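Local coordinates for protein Zn-dependent hydrolase, glyoxylase (Echinicola vietnamensis, PDB 6T5K) that probably hydrolyses beta-lactam antibiotics to substituted beta-amino acids, as a zinc-dependent class B metallo-beta-lactamase, at residues A[177-182]-A[218-223]; A[37-42]-A[170-175]. All coordinates share one frame; numbering follows the deposited sequence.

Contact 1: residues A[177-182]-A[218-223]; sequences VLFGGC and LVIPGH. With ZN (zinc ion), chain H.
Cys182 and His223 converge on one zinc ion from the C-terminal ends of two adjacent parallel strands, 177-181 and 218-221, whose axes run 19° apart. Cys182 SG binds the metal at 2.1 Å and His223 NE2 at 2.2 Å, the two ligand atoms being 3.3 Å from each other. In both residues the side chain leaves anti to the carbonyl carbon (chi1 -55° in each), which carries sulfur and imidazole forward to the metal. Behind the site, Phe179 offers its ring edge to Ile220: CD1 meets the CG2 branch at 3.6 Å, the two side chains crossing at about a right angle. The other branch of Ile220 reaches back, CD1 lying 3.9 Å from Val177 CG1, while Val177 and Leu218 run side by side on this same face. Backbone bonds fix the register, among them Ile220 N to Leu178 O at 2.8 Å. Gly222 packs closely against Gly181, their CA atoms 3.9 Å apart. Asp104 and two waters complete the zinc sphere, and Ala55 O accepts a hydrogen bond from His223 ND1. NE2 is thereby directed to the metal, and the sulfur of Cys182 probably binds as thiolate.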
ATOM      1  N   VAL A 177      10.068   2.011   7.389  1.00 13.86           N
ATOM      2  CA  VAL A 177       9.308   2.313   6.187  1.00 13.86           C
ATOM      3  C   VAL A 177       7.824   2.212   6.488  1.00 14.48           C
ATOM      4  O   VAL A 177       7.358   1.235   7.077  1.00 15.21           O
ATOM      5  CB  VAL A 177       9.661   1.324   5.060  1.00 14.60           C
ATOM      6  CG1 VAL A 177       8.784   1.577   3.810  1.00 14.72           C
ATOM      7  CG2 VAL A 177      11.110   1.427   4.698  1.00 14.33           C
ATOM      8  N   LEU A 178       7.077   3.178   5.993  1.00 14.16           N
ATOM      9  CA  LEU A 178       5.635   3.169   6.097  1.00 12.94           C
ATOM     10  C   LEU A 178       5.051   3.165   4.701  1.00 12.69           C
ATOM     11  O   LEU A 178       5.376   4.051   3.895  1.00 14.68           O
ATOM     12  CB  LEU A 178       5.130   4.442   6.799  1.00 14.87           C
ATOM     13  CG  LEU A 178       3.618   4.464   7.063  1.00 18.24           C
ATOM     14  CD1 LEU A 178       3.312   3.811   8.391  1.00 18.19           C
ATOM     15  CD2 LEU A 178       3.044   5.871   7.031  1.00 20.71           C
ATOM     16  N   PHE A 179       4.152   2.208   4.441  1.00 13.62           N
ATOM     17  CA  PHE A 179       3.269   2.284   3.286  1.00 14.14           C
ATOM     18  C   PHE A 179       1.992   2.980   3.757  1.00 14.83           C
ATOM     19  O   PHE A 179       1.176   2.389   4.484  1.00 14.46           O
ATOM     20  CB  PHE A 179       2.951   0.931   2.660  1.00 13.76           C
ATOM     21  CG  PHE A 179       2.076   1.070   1.460  1.00 14.18           C
ATOM     22  CD1 PHE A 179       2.557   1.666   0.311  1.00 15.89           C
ATOM     23  CD2 PHE A 179       0.757   0.656   1.496  1.00 16.24           C
ATOM     24  CE1 PHE A 179       1.734   1.845  -0.785  1.00 16.05           C
ATOM     25  CE2 PHE A 179      -0.075   0.838   0.416  1.00 16.34           C
ATOM     26  CZ  PHE A 179       0.419   1.412  -0.744  1.00 16.27           C
ATOM     27  N   GLY A 180       1.831   4.251   3.364  1.00 15.45           N
ATOM     28  CA  GLY A 180       0.680   5.029   3.785  1.00 15.46           C
ATOM     29  C   GLY A 180      -0.558   4.787   2.960  1.00 16.31           C
ATOM     30  O   GLY A 180      -1.658   5.081   3.419  1.00 18.43           O
ATOM     31  N   GLY A 181      -0.402   4.221   1.768  1.00 16.45           N
ATOM     32  CA  GLY A 181      -1.535   4.078   0.875  1.00 16.08           C
ATOM     33  C   GLY A 181      -2.154   5.435   0.598  1.00 16.36           C
ATOM     34  O   GLY A 181      -1.508   6.474   0.765  1.00 16.79           O
ATOM     35  N   CYS A 182      -3.433   5.413   0.192  1.00 17.54           N
ATOM     36  CA  CYS A 182      -4.025   6.651  -0.297  1.00 17.46           C
ATOM     37  C   CYS A 182      -4.378   7.613   0.816  1.00 14.76           C
ATOM     38  O   CYS A 182      -4.790   8.741   0.524  1.00 16.41           O
ATOM     39  CB  CYS A 182      -5.195   6.381  -1.193  1.00 20.54           C
ATOM     40  SG  CYS A 182      -4.706   5.283  -2.536  1.00 23.35           S
ATOM     41  N   LEU A 218      11.242   6.474   5.560  1.00 14.31           N
ATOM     42  CA  LEU A 218      10.677   6.435   4.221  1.00 14.39           C
ATOM     43  C   LEU A 218       9.175   6.260   4.344  1.00 15.53           C
ATOM     44  O   LEU A 218       8.712   5.378   5.077  1.00 15.35           O
ATOM     45  CB  LEU A 218      11.274   5.288   3.382  1.00 17.48           C
ATOM     46  CG  LEU A 218      10.782   5.116   1.931  1.00 25.14           C
ATOM     47  CD1 LEU A 218      11.278   6.219   1.042  1.00 30.62           C
ATOM     48  CD2 LEU A 218      11.256   3.763   1.449  1.00 29.09           C
ATOM     49  N   VAL A 219       8.431   7.100   3.622  1.00 14.14           N
ATOM     50  CA  VAL A 219       6.973   7.060   3.586  1.00 13.76           C
ATOM     51  C   VAL A 219       6.558   6.956   2.126  1.00 14.02           C
ATOM     52  O   VAL A 219       6.951   7.798   1.305  1.00 15.01           O
ATOM     53  CB  VAL A 219       6.372   8.321   4.239  1.00 13.77           C
ATOM     54  CG1 VAL A 219       4.854   8.351   4.115  1.00 14.63           C
ATOM     55  CG2 VAL A 219       6.766   8.387   5.703  1.00 15.28           C
ATOM     56  N   ILE A 220       5.739   5.950   1.818  1.00 13.14           N
ATOM     57  CA  ILE A 220       5.285   5.651   0.460  1.00 14.93           C
ATOM     58  C   ILE A 220       3.803   6.008   0.382  1.00 15.85           C
ATOM     59  O   ILE A 220       2.984   5.387   1.082  1.00 16.15           O
ATOM     60  CB  ILE A 220       5.489   4.180   0.088  1.00 15.88           C
ATOM     61  CG1 ILE A 220       6.945   3.748   0.214  1.00 16.53           C
ATOM     62  CG2 ILE A 220       4.903   3.909  -1.315  1.00 16.54           C
ATOM     63  CD1 ILE A 220       7.062   2.243   0.350  1.00 17.03           C
ATOM     64  N   PRO A 221       3.421   7.010  -0.401  1.00 14.25           N
ATOM     65  CA  PRO A 221       2.007   7.373  -0.547  1.00 14.89           C
ATOM     66  C   PRO A 221       1.355   6.469  -1.576  1.00 16.40           C
ATOM     67  O   PRO A 221       2.018   5.749  -2.307  1.00 16.52           O
ATOM     68  CB  PRO A 221       2.088   8.807  -1.098  1.00 15.61           C
ATOM     69  CG  PRO A 221       3.337   8.755  -1.970  1.00 17.34           C
ATOM     70  CD  PRO A 221       4.296   7.841  -1.261  1.00 15.26           C
ATOM     71  N   GLY A 222       0.029   6.533  -1.629  1.00 16.19           N
ATOM     72  CA  GLY A 222      -0.709   5.724  -2.578  1.00 17.70           C
ATOM     73  C   GLY A 222      -0.545   6.156  -4.007  1.00 17.76           C
ATOM     74  O   GLY A 222      -0.743   5.335  -4.911  1.00 19.21           O
ATOM     75  N   HIS A 223      -0.150   7.408  -4.231  1.00 16.86           N
ATOM     76  CA  HIS A 223       0.070   7.958  -5.559  1.00 18.46           C
ATOM     77  C   HIS A 223       1.224   8.943  -5.451  1.00 19.88           C
ATOM     78  O   HIS A 223       1.327   9.655  -4.452  1.00 20.75           O
ATOM     79  CB  HIS A 223      -1.200   8.674  -6.051  1.00 20.75           C
ATOM     80  CG  HIS A 223      -2.427   7.804  -6.019  1.00 24.36           C
ATOM     81  ND1 HIS A 223      -2.742   6.907  -7.021  1.00 26.93           N
ATOM     82  CD2 HIS A 223      -3.389   7.668  -5.078  1.00 26.35           C
ATOM     83  CE1 HIS A 223      -3.851   6.259  -6.693  1.00 27.82           C
ATOM     84  NE2 HIS A 223      -4.273   6.718  -5.525  1.00 26.48           N
TER
HETATM   85 ZN    ZN H1207      -5.780   5.718  -4.288  0.54 20.81          ZN
HETATM   86  O   HOH W   1      -7.792   5.035  -4.368  1.00 25.88           O
HETATM   87  O   HOH W   2      -6.259   7.916  -3.820  1.00 33.97           O

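Contact 2: residues A[37-42]-A[170-175]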
ATOM      1  N   PRO A  37      16.637  -1.549   2.004  1.00 18.89           N
ATOM      2  CA  PRO A  37      17.189  -2.917   1.915  1.00 17.67           C
ATOM      3  C   PRO A  37      16.153  -4.000   1.698  1.00 18.62           C
ATOM      4  O   PRO A  37      16.429  -4.967   0.973  1.00 21.32           O
ATOM      5  CB  PRO A  37      17.957  -3.080   3.235  1.00 18.91           C
ATOM      6  CG  PRO A  37      18.423  -1.688   3.529  1.00 21.29           C
ATOM      7  CD  PRO A  37      17.263  -0.786   3.103  1.00 20.49           C
ATOM      8  N   HIS A  38      14.968  -3.858   2.294  1.00 17.03           N
ATOM      9  CA  HIS A  38      13.947  -4.883   2.217  1.00 17.24           C
ATOM     10  C   HIS A  38      12.625  -4.417   1.632  1.00 16.97           C
ATOM     11  O   HIS A  38      11.672  -5.197   1.635  1.00 17.94           O
ATOM     12  CB  HIS A  38      13.673  -5.465   3.609  1.00 18.63           C
ATOM     13  CG  HIS A  38      14.881  -6.043   4.251  1.00 21.02           C
ATOM     14  ND1 HIS A  38      15.675  -5.319   5.114  1.00 22.51           N
ATOM     15  CD2 HIS A  38      15.452  -7.267   4.143  1.00 24.29           C
ATOM     16  CE1 HIS A  38      16.688  -6.068   5.506  1.00 25.30           C
ATOM     17  NE2 HIS A  38      16.587  -7.247   4.922  1.00 24.38           N
ATOM     18  N   THR A  39      12.498  -3.175   1.182  1.00 16.19           N
ATOM     19  CA  THR A  39      11.214  -2.730   0.669  1.00 16.06           C
ATOM     20  C   THR A  39      11.338  -2.152  -0.729  1.00 16.69           C
ATOM     21  O   THR A  39      12.389  -1.644  -1.144  1.00 15.95           O
ATOM     22  CB  THR A  39      10.439  -1.741   1.590  1.00 17.54           C
ATOM     23  OG1 THR A  39      10.952  -0.409   1.467  1.00 17.77           O
ATOM     24  CG2 THR A  39      10.479  -2.209   3.024  1.00 18.08           C
ATOM     25  N   TYR A  40      10.239  -2.296  -1.454  1.00 16.71           N
ATOM     26  CA  TYR A  40      10.143  -1.979  -2.865  1.00 16.69           C
ATOM     27  C   TYR A  40       8.801  -1.297  -3.105  1.00 17.77           C
ATOM     28  O   TYR A  40       7.808  -1.579  -2.425  1.00 17.55           O
ATOM     29  CB  TYR A  40      10.145  -3.265  -3.704  1.00 16.95           C
ATOM     30  CG  TYR A  40      11.355  -4.136  -3.525  1.00 17.90           C
ATOM     31  CD1 TYR A  40      11.597  -4.796  -2.315  1.00 19.19           C
ATOM     32  CD2 TYR A  40      12.295  -4.264  -4.540  1.00 19.28           C
ATOM     33  CE1 TYR A  40      12.727  -5.568  -2.140  1.00 21.03           C
ATOM     34  CE2 TYR A  40      13.408  -5.067  -4.387  1.00 20.79           C
ATOM     35  CZ  TYR A  40      13.632  -5.696  -3.170  1.00 20.06           C
ATOM     36  OH  TYR A  40      14.743  -6.485  -2.992  1.00 23.93           O
ATOM     37  N   VAL A  41       8.766  -0.393  -4.072  1.00 17.03           N
ATOM     38  CA  VAL A  41       7.510   0.196  -4.517  1.00 17.98           C
ATOM     39  C   VAL A  41       7.144  -0.429  -5.858  1.00 18.24           C
ATOM     40  O   VAL A  41       7.990  -0.525  -6.756  1.00 19.00           O
ATOM     41  CB  VAL A  41       7.613   1.725  -4.626  1.00 18.41           C
ATOM     42  CG1 VAL A  41       6.307   2.307  -5.077  1.00 18.28           C
ATOM     43  CG2 VAL A  41       8.072   2.331  -3.304  1.00 19.70           C
ATOM     44  N   HIS A  42       5.914  -0.919  -5.983  1.00 17.60           N
ATOM     45  CA  HIS A  42       5.395  -1.311  -7.284  1.00 17.45           C
ATOM     46  C   HIS A  42       4.486  -0.201  -7.795  1.00 17.59           C
ATOM     47  O   HIS A  42       3.642   0.312  -7.057  1.00 18.11           O
ATOM     48  CB  HIS A  42       4.750  -2.692  -7.286  1.00 18.28           C
ATOM     49  CG  HIS A  42       3.496  -2.847  -6.482  1.00 17.84           C
ATOM     50  ND1 HIS A  42       2.250  -2.543  -6.995  1.00 17.28           N
ATOM     51  CD2 HIS A  42       3.276  -3.461  -5.295  1.00 16.24           C
ATOM     52  CE1 HIS A  42       1.325  -2.934  -6.142  1.00 18.02           C
ATOM     53  NE2 HIS A  42       1.928  -3.460  -5.088  1.00 15.85           N
ATOM     54  N   GLY A 170       0.678   0.071   6.283  1.00 13.44           N
ATOM     55  CA  GLY A 170       1.636  -0.986   6.524  1.00 13.58           C
ATOM     56  C   GLY A 170       2.909  -0.380   7.075  1.00 13.95           C
ATOM     57  O   GLY A 170       3.382   0.639   6.574  1.00 15.04           O
ATOM     58  N   TYR A 171       3.457  -0.982   8.119  1.00 14.20           N
ATOM     59  CA  TYR A 171       4.652  -0.481   8.785  1.00 14.00           C
ATOM     60  C   TYR A 171       5.679  -1.597   8.845  1.00 14.89           C
ATOM     61  O   TYR A 171       5.389  -2.689   9.342  1.00 14.98           O
ATOM     62  CB  TYR A 171       4.303  -0.039  10.197  1.00 15.09           C
ATOM     63  CG  TYR A 171       5.492   0.355  11.018  1.00 16.32           C
ATOM     64  CD1 TYR A 171       6.369   1.372  10.620  1.00 16.43           C
ATOM     65  CD2 TYR A 171       5.753  -0.307  12.202  1.00 17.09           C
ATOM     66  CE1 TYR A 171       7.447   1.712  11.424  1.00 19.13           C
ATOM     67  CE2 TYR A 171       6.810   0.021  12.992  1.00 20.34           C
ATOM     68  CZ  TYR A 171       7.648   1.029  12.616  1.00 19.92           C
ATOM     69  OH  TYR A 171       8.708   1.332  13.436  1.00 22.94           O
ATOM     70  N   PHE A 172       6.880  -1.310   8.359  1.00 14.60           N
ATOM     71  CA  PHE A 172       7.984  -2.271   8.354  1.00 14.90           C
ATOM     72  C   PHE A 172       9.105  -1.668   9.176  1.00 14.09           C
ATOM     73  O   PHE A 172       9.869  -0.820   8.674  1.00 13.99           O
ATOM     74  CB  PHE A 172       8.462  -2.550   6.944  1.00 15.23           C
ATOM     75  CG  PHE A 172       9.584  -3.529   6.883  1.00 15.47           C
ATOM     76  CD1 PHE A 172       9.425  -4.814   7.361  1.00 16.06           C
ATOM     77  CD2 PHE A 172      10.802  -3.153   6.409  1.00 15.68           C
ATOM     78  CE1 PHE A 172      10.460  -5.724   7.294  1.00 17.33           C
ATOM     79  CE2 PHE A 172      11.813  -4.040   6.352  1.00 16.59           C
ATOM     80  CZ  PHE A 172      11.655  -5.325   6.805  1.00 16.80           C
ATOM     81  N   PRO A 173       9.248  -2.075  10.429  1.00 14.67           N
ATOM     82  CA  PRO A 173      10.130  -1.333  11.321  1.00 16.09           C
ATOM     83  C   PRO A 173      11.599  -1.513  11.006  1.00 14.01           C
ATOM     84  O   PRO A 173      12.401  -0.617  11.272  1.00 15.57           O
ATOM     85  CB  PRO A 173       9.777  -1.891  12.705  1.00 18.06           C
ATOM     86  CG  PRO A 173       9.198  -3.283  12.421  1.00 17.84           C
ATOM     87  CD  PRO A 173       8.413  -3.062  11.150  1.00 16.88           C
ATOM     88  N   ASP A 174      12.013  -2.648  10.455  1.00 14.42           N
ATOM     89  CA  ASP A 174      13.451  -2.869  10.284  1.00 15.59           C
ATOM     90  C   ASP A 174      14.097  -1.798   9.417  1.00 15.17           C
ATOM     91  O   ASP A 174      15.251  -1.421   9.654  1.00 17.40           O
ATOM     92  CB  ASP A 174      13.702  -4.236   9.681  1.00 16.28           C
ATOM     93  CG  ASP A 174      13.328  -5.325  10.612  1.00 18.53           C
ATOM     94  OD1 ASP A 174      12.110  -5.492  10.778  1.00 21.71           O
ATOM     95  OD2 ASP A 174      14.234  -5.967  11.189  1.00 21.58           O
ATOM     96  N   ASP A 175      13.402  -1.329   8.386  1.00 14.31           N
ATOM     97  CA  ASP A 175      13.915  -0.258   7.540  1.00 15.31           C
ATOM     98  C   ASP A 175      13.245   1.079   7.862  1.00 15.30           C
ATOM     99  O   ASP A 175      13.487   2.064   7.136  1.00 16.18           O
ATOM    100  CB  ASP A 175      13.678  -0.578   6.047  1.00 16.69           C
ATOM    101  CG  ASP A 175      14.466  -1.775   5.535  1.00 18.50           C
ATOM    102  OD1 ASP A 175      15.261  -2.401   6.269  1.00 19.47           O
ATOM    103  OD2 ASP A 175      14.249  -2.105   4.337  1.00 18.78           O
TER
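A histidine-carboxylate hydrogen bond ties the residue just before strand 39-48 to the turn after strand 169-172, joining the two beta-sheets of the metallo-beta-lactamase fold away from the zinc site. Asp175 holds His38 with both oxygens. Asp175 OD2 accepts a hydrogen bond from His38 N at 2.8 Å through its syn lone pair, and Asp175 OD1 accepts one from His38 ND1 at 3.2 Å. The second bond is nearly straight, 172° at the hydrogen; OD1 lies close to the imidazole plane, although the donor stands 20° out of the carboxylate plane. Gripping main chain and ring together restrains the rotation of the imidazole, whose plane is turned 34° from the carboxylate. Phe172 packs alongside: its CG is anti to the backbone N, sending the ring across to Thr39, where CD2 meets CG2 at 3.5 Å. Further round the ring, Phe172 CE2 touches His38 CB at 3.6 Å. Ser36 OG bonds both Asp175 OD2 and Thr39 OG1, giving this buried carboxylate oxygen a second polar partner. Strand 54-63 borders the contact through Val61, which packs on Phe172, and Ser63, which touches His38; Lys152 of strand 152-157 packs against both aromatic residues.

Contacts 1 and 2 are centred 10 Å apart and meet inside one sheet, where strand 169-172 runs antiparallel to strand 177-181. Two probable backbone hydrogen bonds join them: Phe179 N to Gly170 O at 2.8 Å and Phe172 N to Val177 O at 2.9 Å. The short turn through Asp175 links these strands along the chain, so its carboxylate anchors one end of the hairpin to the opposing sheet, while Cys182, at the far end of strand 177-181, binds zinc. Residues 37-42 also reach contact 1 directly, with Thr39 packing on Val177 and Val41 on Ile220. Of the two, only contact 1 supplies metal ligands.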